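PDB 4F82: thioredoxin Reductase from Burkholderia cenocepacia, which probably acts as a thiol-specific peroxidase of the Prx5 type, reducing hydrogen peroxide and organic hydroperoxides to water and alcohols in defence against oxidative stress. Local coordinates for residues 69-74 with 165-170; 51-56 with 84-89; 138-143 with 154-159; 21-26 with 111-116. All blocks are in the same frame, centred on the assembly; numbering follows the deposited sequence.

Contact 1: 69-74 with 165-170; sequences PGYVEH and SDAASV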
loop_
_atom_site.group_PDB
_atom_site.type_symbol
_atom_site.label_atom_id
_atom_site.label_comp_id
_atom_site.label_asym_id
_atom_site.label_seq_id
_atom_site.Cartn_x
_atom_site.Cartn_y
_atom_site.Cartn_z
ATOM N N PRO A 69 -14.645 1.899 -10.635
ATOM C CA PRO A 69 -15.464 1.389 -11.747
ATOM C C PRO A 69 -16.371 2.452 -12.391
ATOM O O PRO A 69 -16.543 2.412 -13.609
ATOM C CB PRO A 69 -16.278 0.273 -11.114
ATOM C CG PRO A 69 -15.372 -0.235 -10.007
ATOM C CD PRO A 69 -14.730 1.025 -9.446
ATOM N N GLY A 70 -16.894 3.404 -11.619
ATOM C CA GLY A 70 -17.651 4.506 -12.207
ATOM C C GLY A 70 -16.805 5.253 -13.252
ATOM O O GLY A 70 -17.294 5.618 -14.324
ATOM N N TYR A 71 -15.528 5.476 -12.958
ATOM C CA TYR A 71 -14.697 6.141 -13.968
ATOM C C TYR A 71 -14.386 5.265 -15.190
ATOM O O TYR A 71 -14.419 5.749 -16.316
ATOM C CB TYR A 71 -13.445 6.744 -13.329
ATOM C CG TYR A 71 -13.779 8.029 -12.596
ATOM C CD1 TYR A 71 -13.899 9.236 -13.307
ATOM C CD2 TYR A 71 -14.011 8.036 -11.210
ATOM C CE1 TYR A 71 -14.226 10.426 -12.658
ATOM C CE2 TYR A 71 -14.344 9.240 -10.540
ATOM C CZ TYR A 71 -14.461 10.415 -11.281
ATOM O OH TYR A 71 -14.764 11.626 -10.661
ATOM N N VAL A 72 -14.093 3.982 -14.975
ATOM C CA VAL A 72 -13.892 3.071 -16.114
ATOM C C VAL A 72 -15.165 3.073 -16.950
ATOM O O VAL A 72 -15.126 3.156 -18.191
ATOM C CB VAL A 72 -13.508 1.649 -15.609
ATOM C CG1 VAL A 72 -13.602 0.547 -16.724
ATOM C CG2 VAL A 72 -12.109 1.699 -14.955
ATOM N N GLU A 73 -16.301 3.041 -16.260
ATOM C CA GLU A 73 -17.594 3.001 -16.925
ATOM C C GLU A 73 -17.909 4.274 -17.708
ATOM O O GLU A 73 -18.493 4.208 -18.805
ATOM C CB GLU A 73 -18.703 2.648 -15.921
ATOM C CG GLU A 73 -18.752 1.140 -15.652
ATOM C CD GLU A 73 -19.462 0.785 -14.348
ATOM O OE1 GLU A 73 -20.350 1.556 -13.910
ATOM O OE2 GLU A 73 -19.121 -0.265 -13.748
ATOM N N HIS A 74 -17.499 5.423 -17.160
ATOM C CA HIS A 74 -17.773 6.717 -17.783
ATOM C C HIS A 74 -16.639 7.188 -18.695
ATOM O O HIS A 74 -16.705 8.278 -19.242
ATOM C CB HIS A 74 -17.997 7.815 -16.714
ATOM C CG HIS A 74 -19.363 7.808 -16.088
ATOM N ND1 HIS A 74 -19.764 6.852 -15.177
ATOM C CD2 HIS A 74 -20.398 8.673 -16.208
ATOM C CE1 HIS A 74 -21.002 7.117 -14.781
ATOM N NE2 HIS A 74 -21.403 8.218 -15.386
ATOM N N SER A 165 -17.519 13.086 -5.649
ATOM C CA SER A 165 -16.283 12.772 -6.412
ATOM C C SER A 165 -16.472 11.617 -7.377
ATOM O O SER A 165 -15.527 11.203 -8.057
ATOM C CB SER A 165 -15.128 12.414 -5.463
ATOM O OG SER A 165 -15.485 11.288 -4.628
ATOM N N ASP A 166 -17.683 11.077 -7.439
ATOM C CA ASP A 166 -17.997 10.003 -8.381
ATOM C C ASP A 166 -18.030 10.533 -9.826
ATOM O O ASP A 166 -18.242 11.731 -10.063
ATOM C CB ASP A 166 -19.369 9.426 -8.037
ATOM C CG ASP A 166 -20.471 10.466 -8.152
ATOM O OD1 ASP A 166 -20.510 11.409 -7.306
ATOM O OD2 ASP A 166 -21.291 10.341 -9.094
ATOM N N ALA A 167 -17.848 9.635 -10.782
ATOM C CA ALA A 167 -17.765 10.019 -12.208
ATOM C C ALA A 167 -19.044 10.701 -12.694
ATOM O O ALA A 167 -18.970 11.715 -13.425
ATOM C CB ALA A 167 -17.444 8.795 -13.079
ATOM N N ALA A 168 -20.215 10.195 -12.283
ATOM C CA ALA A 168 -21.479 10.872 -12.660
ATOM C C ALA A 168 -21.502 12.365 -12.305
ATOM O O ALA A 168 -21.880 13.201 -13.142
ATOM C CB ALA A 168 -22.701 10.181 -12.047
ATOM N N SER A 169 -21.110 12.706 -11.076
ATOM C CA SER A 169 -21.077 14.091 -10.636
ATOM C C SER A 169 -20.092 14.919 -11.454
ATOM O O SER A 169 -20.381 16.059 -11.778
ATOM C CB SER A 169 -20.694 14.209 -9.168
ATOM O OG SER A 169 -21.621 13.521 -8.355
ATOM N N VAL A 170 -18.924 14.360 -11.741
ATOM C CA VAL A 170 -17.941 15.062 -12.541
ATOM C C VAL A 170 -18.439 15.358 -13.955
ATOM O O VAL A 170 -18.318 16.494 -14.456
ATOM C CB VAL A 170 -16.623 14.283 -12.545
ATOM C CG1 VAL A 170 -15.696 14.853 -13.594
ATOM C CG2 VAL A 170 -16.012 14.393 -11.180
#
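Y71, on helix 61-80, turns one face of its ring to A167, in the first turn of helix 167-172, and reaches past it to the turn before that helix. With CG anti to its own carbonyl carbon (chi1 -77°), the side chain runs outward to A167. A167 CB stands over the middle of the ring in a CH-pi contact, 3.5 Å from the centroid. CG and CD1 face this methyl, CE1 meets A167 CA and CB alike, and CE2 and CZ lie close to S165 O. The hydroxyl at the tip donates to S165 O over 2.7 Å, approaching from above the carbonyl plane, while V170 CG2 sits 3.1 Å from the same OH near the ring plane. S165 O also accepts from H67, and the Y71 ring stacks with F53 of the central sheet.

The same methyl serves a second ring: A167 CB lies 4.0 Å from the H74 centroid. H74 ND1 donates back to G70 O at 2.9 Å, joining H74 N on that carbonyl from the opposite face. D166 N-caps helix 167-172 by accepting from S169 N.

One small methyl thus lets two helices of this thioredoxin-like fold approach closely, and the phenol, though buried, has its hydrogen bond met by S165 O, a loop carbonyl just before the N-cap of helix 167-172.

Contact 2: 51-56 with 84-89; sequences VIFGLP and DEIWCV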
loop_
_atom_site.group_PDB
_atom_site.type_symbol
_atom_site.label_atom_id
_atom_site.label_comp_id
_atom_site.label_asym_id
_atom_site.label_seq_id
_atom_site.Cartn_x
_atom_site.Cartn_y
_atom_site.Cartn_z
ATOM N N VAL A 51 -9.054 14.829 -15.709
ATOM C CA VAL A 51 -9.778 14.609 -14.466
ATOM C C VAL A 51 -8.894 13.809 -13.535
ATOM O O VAL A 51 -8.409 12.742 -13.919
ATOM C CB VAL A 51 -11.092 13.778 -14.682
ATOM C CG1 VAL A 51 -11.704 13.379 -13.320
ATOM C CG2 VAL A 51 -12.116 14.542 -15.554
ATOM N N ILE A 52 -8.681 14.307 -12.318
ATOM C CA ILE A 52 -7.963 13.542 -11.296
ATOM C C ILE A 52 -8.897 13.242 -10.150
ATOM O O ILE A 52 -9.479 14.179 -9.576
ATOM C CB ILE A 52 -6.777 14.339 -10.731
ATOM C CG1 ILE A 52 -5.817 14.744 -11.864
ATOM C CG2 ILE A 52 -6.026 13.506 -9.709
ATOM C CD1 ILE A 52 -4.695 15.736 -11.385
ATOM N N PHE A 53 -9.085 11.953 -9.824
ATOM C CA PHE A 53 -9.819 11.634 -8.598
ATOM C C PHE A 53 -8.849 10.897 -7.655
ATOM O O PHE A 53 -8.104 10.006 -8.081
ATOM C CB PHE A 53 -11.149 10.878 -8.862
ATOM C CG PHE A 53 -10.980 9.486 -9.410
ATOM C CD1 PHE A 53 -11.068 8.356 -8.567
ATOM C CD2 PHE A 53 -10.717 9.282 -10.752
ATOM C CE1 PHE A 53 -10.925 7.050 -9.086
ATOM C CE2 PHE A 53 -10.558 7.967 -11.269
ATOM C CZ PHE A 53 -10.652 6.855 -10.441
ATOM N N GLY A 54 -8.776 11.376 -6.417
ATOM C CA GLY A 54 -7.929 10.772 -5.420
ATOM C C GLY A 54 -8.829 10.000 -4.473
ATOM O O GLY A 54 -9.999 10.345 -4.258
ATOM N N LEU A 55 -8.280 8.959 -3.874
ATOM C CA LEU A 55 -9.081 8.147 -2.943
ATOM C C LEU A 55 -8.118 7.540 -1.909
ATOM O O LEU A 55 -6.895 7.578 -2.106
ATOM C CB LEU A 55 -9.868 7.079 -3.738
ATOM C CG LEU A 55 -9.221 6.284 -4.876
ATOM C CD1 LEU A 55 -8.105 5.303 -4.379
ATOM C CD2 LEU A 55 -10.279 5.517 -5.654
ATOM N N PRO A 56 -8.653 7.011 -0.795
ATOM C CA PRO A 56 -7.824 6.580 0.334
ATOM C C PRO A 56 -6.933 5.338 0.152
ATOM O O PRO A 56 -5.895 5.273 0.810
ATOM C CB PRO A 56 -8.859 6.314 1.438
ATOM C CG PRO A 56 -10.000 7.219 1.110
ATOM C CD PRO A 56 -10.068 7.158 -0.406
ATOM N N ASP A 84 -8.914 14.628 -21.751
ATOM C CA ASP A 84 -7.825 13.901 -22.407
ATOM C C ASP A 84 -7.397 12.684 -21.632
ATOM O O ASP A 84 -7.144 11.617 -22.237
ATOM C CB ASP A 84 -6.617 14.816 -22.571
ATOM C CG ASP A 84 -6.865 15.902 -23.583
ATOM O OD1 ASP A 84 -7.341 15.555 -24.681
ATOM O OD2 ASP A 84 -6.587 17.096 -23.282
ATOM N N GLU A 85 -7.294 12.854 -20.315
ATOM C CA GLU A 85 -6.928 11.757 -19.402
ATOM C C GLU A 85 -7.722 11.723 -18.112
ATOM O O GLU A 85 -8.119 12.774 -17.564
ATOM C CB GLU A 85 -5.436 11.784 -19.056
ATOM C CG GLU A 85 -4.554 11.678 -20.306
ATOM C CD GLU A 85 -3.070 11.699 -20.000
ATOM O OE1 GLU A 85 -2.276 11.726 -20.965
ATOM O OE2 GLU A 85 -2.680 11.702 -18.803
ATOM N N ILE A 86 -7.917 10.509 -17.609
ATOM C CA ILE A 86 -8.508 10.333 -16.274
ATOM C C ILE A 86 -7.479 9.641 -15.386
ATOM O O ILE A 86 -7.025 8.543 -15.698
ATOM C CB ILE A 86 -9.767 9.464 -16.318
ATOM C CG1 ILE A 86 -10.867 10.092 -17.183
ATOM C CG2 ILE A 86 -10.327 9.284 -14.921
ATOM C CD1 ILE A 86 -11.913 9.027 -17.714
ATOM N N TRP A 87 -7.076 10.285 -14.297
ATOM C CA TRP A 87 -6.140 9.652 -13.370
ATOM C C TRP A 87 -6.811 9.248 -12.066
ATOM O O TRP A 87 -7.645 9.967 -11.529
ATOM C CB TRP A 87 -5.044 10.628 -12.981
ATOM C CG TRP A 87 -4.208 11.212 -14.083
ATOM C CD1 TRP A 87 -4.302 11.030 -15.447
ATOM C CD2 TRP A 87 -3.165 12.138 -13.861
ATOM N NE1 TRP A 87 -3.322 11.793 -16.094
ATOM C CE2 TRP A 87 -2.628 12.497 -15.132
ATOM C CE3 TRP A 87 -2.618 12.706 -12.688
ATOM C CZ2 TRP A 87 -1.537 13.371 -15.261
ATOM C CZ3 TRP A 87 -1.543 13.594 -12.820
ATOM C CH2 TRP A 87 -1.015 13.913 -14.104
ATOM N N CYS A 88 -6.450 8.092 -11.555
ATOM C CA CYS A 88 -6.785 7.748 -10.168
ATOM C C CYS A 88 -5.530 7.955 -9.314
ATOM O O CYS A 88 -4.507 7.289 -9.517
ATOM C CB CYS A 88 -7.254 6.306 -10.068
ATOM S SG CYS A 88 -7.498 5.755 -8.338
ATOM N N VAL A 89 -5.591 8.871 -8.354
ATOM C CA VAL A 89 -4.430 9.087 -7.498
ATOM C C VAL A 89 -4.635 8.444 -6.126
ATOM O O VAL A 89 -5.697 8.575 -5.526
ATOM C CB VAL A 89 -4.144 10.577 -7.322
ATOM C CG1 VAL A 89 -3.119 10.793 -6.224
ATOM C CG2 VAL A 89 -3.644 11.178 -8.652
#
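The F53 ring folds over the neighbouring strand, so that C88 meets it with both backbone and sulfur: C88 CA lies over one face, 4.1 Å from the ring centroid, and C88 SG approaches obliquely at 4.4 Å, a Cys sulfur-aromatic contact. This is the parallel strand pair of a beta-alpha-beta crossover, strand 49-55 to helix 61-80 to strand 85-90, at the centre of the thioredoxin fold. F53 CG sits between its backbone N and carbonyl carbon (chi1 67°), which swings the ring across toward segment 84-89; I86 CG2 then meets its edge in plane.

Five backbone hydrogen bonds stitch the ladder. V51 N, F53 N and L55 N give to E85 O, W87 O and V89 O, while W87 N and V89 N return to V51 O and F53 O, the bond from V89 N to F53 O measuring 2.8 Å. The strand axes differ by only 18° in direction.

V51, F53, I86 and C88 face helix 61-80. L55 closes over C88 SG with CD2 at 3.9 Å, and its side chain lies beside C63, the predicted peroxidatic cysteine. On the other face I52 and W87 run side by side, I52 CG1 3.9 Å from W87 CE3, and I52 CG2 presses on V89 CG2 at 3.5 Å, tighter than usual for two carbons. Farther along, the indole is pinned in rotation: W87 NE1 points almost straight at the anti lone pair of E85 OE2, 2.8 Å away and in the ring plane.

Contact 3: 138-143 with 154-159; sequences RSLRYA and LAVEAP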
loop_
_atom_site.group_PDB
_atom_site.type_symbol
_atom_site.label_atom_id
_atom_site.label_comp_id
_atom_site.label_asym_id
_atom_site.label_seq_id
_atom_site.Cartn_x
_atom_site.Cartn_y
_atom_site.Cartn_z
ATOM N N ARG A 138 -3.034 8.980 4.321
ATOM C CA ARG A 138 -3.565 8.637 3.002
ATOM C C ARG A 138 -4.241 9.868 2.376
ATOM O O ARG A 138 -4.221 10.977 2.952
ATOM C CB ARG A 138 -4.608 7.503 3.155
ATOM C CG ARG A 138 -4.059 6.161 3.666
ATOM C CD ARG A 138 -2.997 5.581 2.698
ATOM N NE ARG A 138 -2.557 4.249 3.132
ATOM C CZ ARG A 138 -2.985 3.123 2.573
ATOM N NH1 ARG A 138 -3.870 3.183 1.577
ATOM N NH2 ARG A 138 -2.538 1.945 3.011
ATOM N N SER A 139 -4.869 9.699 1.229
ATOM C CA SER A 139 -5.562 10.850 0.605
ATOM C C SER A 139 -7.024 10.954 1.053
ATOM O O SER A 139 -7.673 9.937 1.316
ATOM C CB SER A 139 -5.515 10.725 -0.925
ATOM O OG SER A 139 -6.068 11.893 -1.551
ATOM N N LEU A 140 -7.549 12.183 1.149
ATOM C CA LEU A 140 -9.000 12.381 1.164
ATOM C C LEU A 140 -9.520 11.864 -0.157
ATOM O O LEU A 140 -8.734 11.752 -1.155
ATOM C CB LEU A 140 -9.375 13.880 1.320
ATOM C CG LEU A 140 -9.087 14.456 2.706
ATOM C CD1 LEU A 140 -9.165 15.966 2.693
ATOM C CD2 LEU A 140 -10.063 13.859 3.737
ATOM N N ARG A 141 -10.825 11.605 -0.204
ATOM C CA ARG A 141 -11.465 11.285 -1.483
ATOM C C ARG A 141 -11.893 12.588 -2.201
ATOM O O ARG A 141 -12.588 13.425 -1.607
ATOM C CB ARG A 141 -12.684 10.372 -1.258
ATOM C CG ARG A 141 -13.146 9.653 -2.553
ATOM C CD ARG A 141 -14.445 8.848 -2.329
ATOM N NE ARG A 141 -14.267 7.843 -1.282
ATOM C CZ ARG A 141 -13.746 6.623 -1.453
ATOM N NH1 ARG A 141 -13.300 6.232 -2.650
ATOM N NH2 ARG A 141 -13.638 5.807 -0.406
ATOM N N TYR A 142 -11.485 12.771 -3.461
ATOM C CA TYR A 142 -11.892 13.979 -4.198
ATOM C C TYR A 142 -11.913 13.787 -5.703
ATOM O O TYR A 142 -11.397 12.811 -6.240
ATOM C CB TYR A 142 -10.929 15.129 -3.869
ATOM C CG TYR A 142 -9.533 14.831 -4.367
ATOM C CD1 TYR A 142 -9.134 15.185 -5.656
ATOM C CD2 TYR A 142 -8.624 14.184 -3.549
ATOM C CE1 TYR A 142 -7.845 14.889 -6.119
ATOM C CE2 TYR A 142 -7.331 13.884 -3.991
ATOM C CZ TYR A 142 -6.959 14.242 -5.273
ATOM O OH TYR A 142 -5.680 13.941 -5.671
ATOM N N ALA A 143 -12.480 14.751 -6.416
ATOM C CA ALA A 143 -12.192 14.809 -7.838
ATOM C C ALA A 143 -11.978 16.253 -8.255
ATOM O O ALA A 143 -12.659 17.175 -7.748
ATOM C CB ALA A 143 -13.297 14.122 -8.710
ATOM N N LEU A 154 -13.297 21.615 -8.143
ATOM C CA LEU A 154 -12.758 20.788 -7.106
ATOM C C LEU A 154 -13.928 20.270 -6.275
ATOM O O LEU A 154 -14.861 21.023 -5.932
ATOM C CB LEU A 154 -11.752 21.589 -6.283
ATOM C CG LEU A 154 -11.114 20.886 -5.087
ATOM C CD1 LEU A 154 -10.212 19.737 -5.497
ATOM C CD2 LEU A 154 -10.354 21.929 -4.276
ATOM N N ALA A 155 -13.919 18.963 -6.023
ATOM C CA ALA A 155 -14.974 18.358 -5.201
ATOM C C ALA A 155 -14.344 17.485 -4.164
ATOM O O ALA A 155 -14.036 16.320 -4.453
ATOM C CB ALA A 155 -15.899 17.482 -6.050
ATOM N N VAL A 156 -14.210 17.983 -2.939
ATOM C CA VAL A 156 -13.540 17.200 -1.908
ATOM C C VAL A 156 -14.590 16.611 -0.977
ATOM O O VAL A 156 -15.523 17.320 -0.536
ATOM C CB VAL A 156 -12.553 18.075 -1.108
ATOM C CG1 VAL A 156 -11.847 17.247 -0.040
ATOM C CG2 VAL A 156 -11.533 18.721 -2.038
ATOM N N GLU A 157 -14.478 15.318 -0.679
ATOM C CA GLU A 157 -15.454 14.694 0.222
ATOM C C GLU A 157 -15.158 14.962 1.667
ATOM O O GLU A 157 -14.010 14.953 2.095
ATOM C CB GLU A 157 -15.531 13.172 0.029
ATOM C CG GLU A 157 -15.728 12.745 -1.438
ATOM C CD GLU A 157 -17.207 12.642 -1.861
ATOM O OE1 GLU A 157 -18.113 12.954 -1.045
ATOM O OE2 GLU A 157 -17.474 12.202 -3.012
ATOM N N ALA A 158 -16.214 15.181 2.441
ATOM C CA ALA A 158 -16.092 15.059 3.884
ATOM C C ALA A 158 -15.616 13.631 4.188
ATOM O O ALA A 158 -15.892 12.711 3.409
ATOM C CB ALA A 158 -17.430 15.323 4.535
ATOM N N PRO A 159 -14.910 13.436 5.314
ATOM C CA PRO A 159 -14.386 12.096 5.596
ATOM C C PRO A 159 -15.499 11.041 5.627
ATOM O O PRO A 159 -16.604 11.268 6.179
ATOM C CB PRO A 159 -13.731 12.259 6.973
ATOM C CG PRO A 159 -13.240 13.692 6.974
ATOM C CD PRO A 159 -14.373 14.447 6.249
HETATM O O HOH W 1 -12.554 12.272 1.898
#
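R141 and E157 are brought together by different torsions: R141 CG is anti to its backbone N (chi1 -163°), whereas E157 CG is anti to its carbonyl carbon and its chain then bends at chi2 (-89°). Their aliphatic parts cross obliquely, R141 CB 3.9 Å from E157 CG. The two segments belong to a beta hairpin, strands 137-147 and 150-156, at the margin of the thioredoxin-like sheet. A143 and A155 form a hydrogen-bonded antiparallel pair, with A155 N giving to A143 O at 2.8 Å and A143 N returning to A155 O; Y142 and V156 make the adjoining non-hydrogen-bonded pair. Beyond it E157 N donates to R141 O, carrying the ladder past the end of strand 150-156.

The charged ends of R141 and E157 do not pair with each other. The R141 side chain lies beside C63, predicted to form the sulfenic acid intermediate; its NH1 donates to H67, and R141 makes a cation-pi contact with F162. E157 instead turns its carboxylate to S165 OG and to the backbone N atoms of E163 and V164, so it organises the loop leading toward helix 167-172. The closeness of R141 to C63 and H67 is consistent with the active-site arginine of peroxiredoxins.

On the side carrying V156, Y142 CB packs against V156 CG2, and L140 adds CD1 at 4.0 Å from V156 CG1. Where the chains spread apart, one water bridges them, accepting from R141 N at 2.8 Å and donating to E157 O at 3.1 Å.

Contact 4: 21-26 with 111-116; sequences LFEFID and RMMADG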
loop_
_atom_site.group_PDB
_atom_site.type_symbol
_atom_site.label_atom_id
_atom_site.label_comp_id
_atom_site.label_asym_id
_atom_site.label_seq_id
_atom_site.Cartn_x
_atom_site.Cartn_y
_atom_site.Cartn_z
ATOM N N LEU A 21 5.090 11.262 -9.436
ATOM C CA LEU A 21 4.187 10.129 -9.302
ATOM C C LEU A 21 4.801 8.975 -10.083
ATOM O O LEU A 21 5.701 9.184 -10.890
ATOM C CB LEU A 21 2.808 10.473 -9.878
ATOM C CG LEU A 21 1.968 11.557 -9.185
ATOM C CD1 LEU A 21 0.600 11.781 -9.864
ATOM C CD2 LEU A 21 1.778 11.201 -7.738
ATOM N N PHE A 22 4.326 7.767 -9.830
ATOM C CA PHE A 22 4.727 6.593 -10.600
ATOM C C PHE A 22 3.501 5.866 -11.173
ATOM O O PHE A 22 2.473 5.662 -10.487
ATOM C CB PHE A 22 5.527 5.581 -9.709
ATOM C CG PHE A 22 6.903 6.054 -9.264
ATOM C CD1 PHE A 22 8.060 5.485 -9.797
ATOM C CD2 PHE A 22 7.046 7.029 -8.276
ATOM C CE1 PHE A 22 9.344 5.926 -9.382
ATOM C CE2 PHE A 22 8.350 7.470 -7.851
ATOM C CZ PHE A 22 9.477 6.914 -8.388
ATOM N N GLU A 23 3.630 5.418 -12.417
ATOM C CA GLU A 23 2.614 4.548 -13.036
ATOM C C GLU A 23 3.257 3.251 -13.487
ATOM O O GLU A 23 4.324 3.250 -14.126
ATOM C CB GLU A 23 1.938 5.249 -14.216
ATOM C CG GLU A 23 0.922 4.372 -14.935
ATOM C CD GLU A 23 0.322 5.043 -16.136
ATOM O OE1 GLU A 23 1.004 5.911 -16.755
ATOM O OE2 GLU A 23 -0.827 4.676 -16.484
ATOM N N PHE A 24 2.616 2.134 -13.138
ATOM C CA PHE A 24 3.163 0.830 -13.477
ATOM C C PHE A 24 2.802 0.553 -14.928
ATOM O O PHE A 24 1.622 0.619 -15.285
ATOM C CB PHE A 24 2.565 -0.233 -12.547
ATOM C CG PHE A 24 3.226 -1.590 -12.657
ATOM C CD1 PHE A 24 4.234 -1.959 -11.762
ATOM C CD2 PHE A 24 2.854 -2.490 -13.660
ATOM C CE1 PHE A 24 4.868 -3.219 -11.843
ATOM C CE2 PHE A 24 3.476 -3.753 -13.759
ATOM C CZ PHE A 24 4.478 -4.128 -12.831
ATOM N N ILE A 25 3.801 0.276 -15.770
ATOM C CA ILE A 25 3.568 0.100 -17.194
ATOM C C ILE A 25 3.957 -1.330 -17.575
ATOM O O ILE A 25 5.122 -1.695 -17.445
ATOM C CB ILE A 25 4.461 1.046 -18.028
ATOM C CG1 ILE A 25 4.251 2.523 -17.658
ATOM C CG2 ILE A 25 4.215 0.824 -19.506
ATOM C CD1 ILE A 25 2.811 3.001 -17.764
ATOM N N ASP A 26 3.018 -2.147 -18.037
ATOM C CA ASP A 26 3.352 -3.558 -18.257
ATOM C C ASP A 26 3.598 -3.939 -19.727
ATOM O O ASP A 26 4.227 -4.955 -20.011
ATOM C CB ASP A 26 2.319 -4.482 -17.581
ATOM C CG ASP A 26 0.966 -4.443 -18.267
ATOM O OD1 ASP A 26 0.902 -4.695 -19.482
ATOM O OD2 ASP A 26 -0.042 -4.163 -17.600
ATOM N N ARG A 111 -5.620 6.114 -15.796
ATOM C CA ARG A 111 -4.218 5.944 -15.414
ATOM C C ARG A 111 -4.174 5.787 -13.891
ATOM O O ARG A 111 -4.775 6.602 -13.152
ATOM C CB ARG A 111 -3.415 7.154 -15.814
ATOM C CG ARG A 111 -3.332 7.374 -17.325
ATOM C CD ARG A 111 -2.442 8.554 -17.660
ATOM N NE ARG A 111 -1.047 8.247 -17.344
ATOM C CZ ARG A 111 -0.062 9.144 -17.347
ATOM N NH1 ARG A 111 -0.318 10.413 -17.665
ATOM N NH2 ARG A 111 1.190 8.779 -17.058
ATOM N N MET A 112 -3.508 4.733 -13.424
ATOM C CA MET A 112 -3.361 4.462 -11.988
ATOM C C MET A 112 -2.054 5.083 -11.492
ATOM O O MET A 112 -0.962 4.521 -11.671
ATOM C CB MET A 112 -3.397 2.954 -11.735
ATOM C CG MET A 112 -4.669 2.303 -12.335
ATOM S SD MET A 112 -6.267 2.964 -11.711
ATOM C CE MET A 112 -6.335 2.272 -10.034
ATOM N N MET A 113 -2.193 6.269 -10.902
ATOM C CA MET A 113 -1.072 7.132 -10.549
ATOM C C MET A 113 -0.730 7.012 -9.051
ATOM O O MET A 113 -1.445 7.515 -8.160
ATOM C CB MET A 113 -1.372 8.573 -10.970
ATOM C CG MET A 113 -1.749 8.734 -12.475
ATOM S SD MET A 113 -0.332 8.346 -13.495
ATOM C CE MET A 113 0.456 9.939 -13.488
ATOM N N ALA A 114 0.380 6.322 -8.793
ATOM C CA ALA A 114 0.846 6.035 -7.439
ATOM C C ALA A 114 1.449 7.281 -6.795
ATOM O O ALA A 114 2.395 7.858 -7.319
ATOM C CB ALA A 114 1.921 4.945 -7.519
ATOM N N ASP A 115 0.931 7.690 -5.639
ATOM C CA ASP A 115 1.558 8.771 -4.883
ATOM C C ASP A 115 2.013 8.135 -3.555
ATOM O O ASP A 115 1.622 8.580 -2.467
ATOM C CB ASP A 115 0.511 9.870 -4.609
ATOM C CG ASP A 115 1.095 11.087 -3.908
ATOM O OD1 ASP A 115 2.273 11.433 -4.144
ATOM O OD2 ASP A 115 0.371 11.704 -3.076
ATOM N N GLY A 116 2.821 7.079 -3.636
ATOM C CA GLY A 116 3.092 6.270 -2.431
ATOM C C GLY A 116 3.903 6.949 -1.312
ATOM O O GLY A 116 3.972 6.448 -0.172
HETATM O O HOH W 2 -2.345 2.808 -15.066
HETATM O O HOH W 3 -0.000 2.096 -11.907
#
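Strands 21-25 and 111-114 run antiparallel but splayed, 134° between their directions, and the ladder is short: F22 and A114 form a hydrogen-bonded pair, with A114 N to F22 O at 2.8 Å and F22 N to A114 O at 3.2 Å. Past it the backbones part and water takes over, one molecule linking F24 N to M112 O.

E23, its chain extended (chi1 177°), crosses R111 at about a right angle. R111 grips a single oxygen side-on: NH2 lies 2.9 Å and NE 3.2 Å from E23 OE1. OE1 lies nearly in the guanidinium plane, while both nitrogens approach from the same side, above the carboxylate plane. E23 OE2 accepts from a second water, itself bound by M112 N. R111 NH1 turns away to Q44 and E85.

M113 SD sits over one guanidinium face and 3.9 Å from E23 CB. The two branches of L21 divide, CD1 meeting M113 CB and CD2 lying 3.6 Å from D115 CB. F22 also packs on G134 of the second subunit.

Shared between E23 and E85, R111 probably has its charge balanced by two carboxylates; this cluster and the waters link strand 20-25 to strand 111-114 where direct backbone pairing runs out.

Contact 2 is the hub: it lies near the centre of the chain and touches the other three. Contact 1 covers one face of its strands with helix 61-80; contact 3 continues the sheet through strand 137-147, G54 O to Y142 N, and contact 4 continues it the other way through strand 111-114, I86 O to R111 N. Contacts 3 and 4 therefore lie on opposite sides of the chain's centre without touching. Contacts 2 and 4 are buried, contacts 1 and 3 partly buried. Contact 2 is mainly apolar, and contact 1 is ring and methyl packing. Both outer strand pairs recruit waters and arginines, but R111 forms a salt bridge within contact 4, whereas R141 pairs outside contact 3, with H67, near C63.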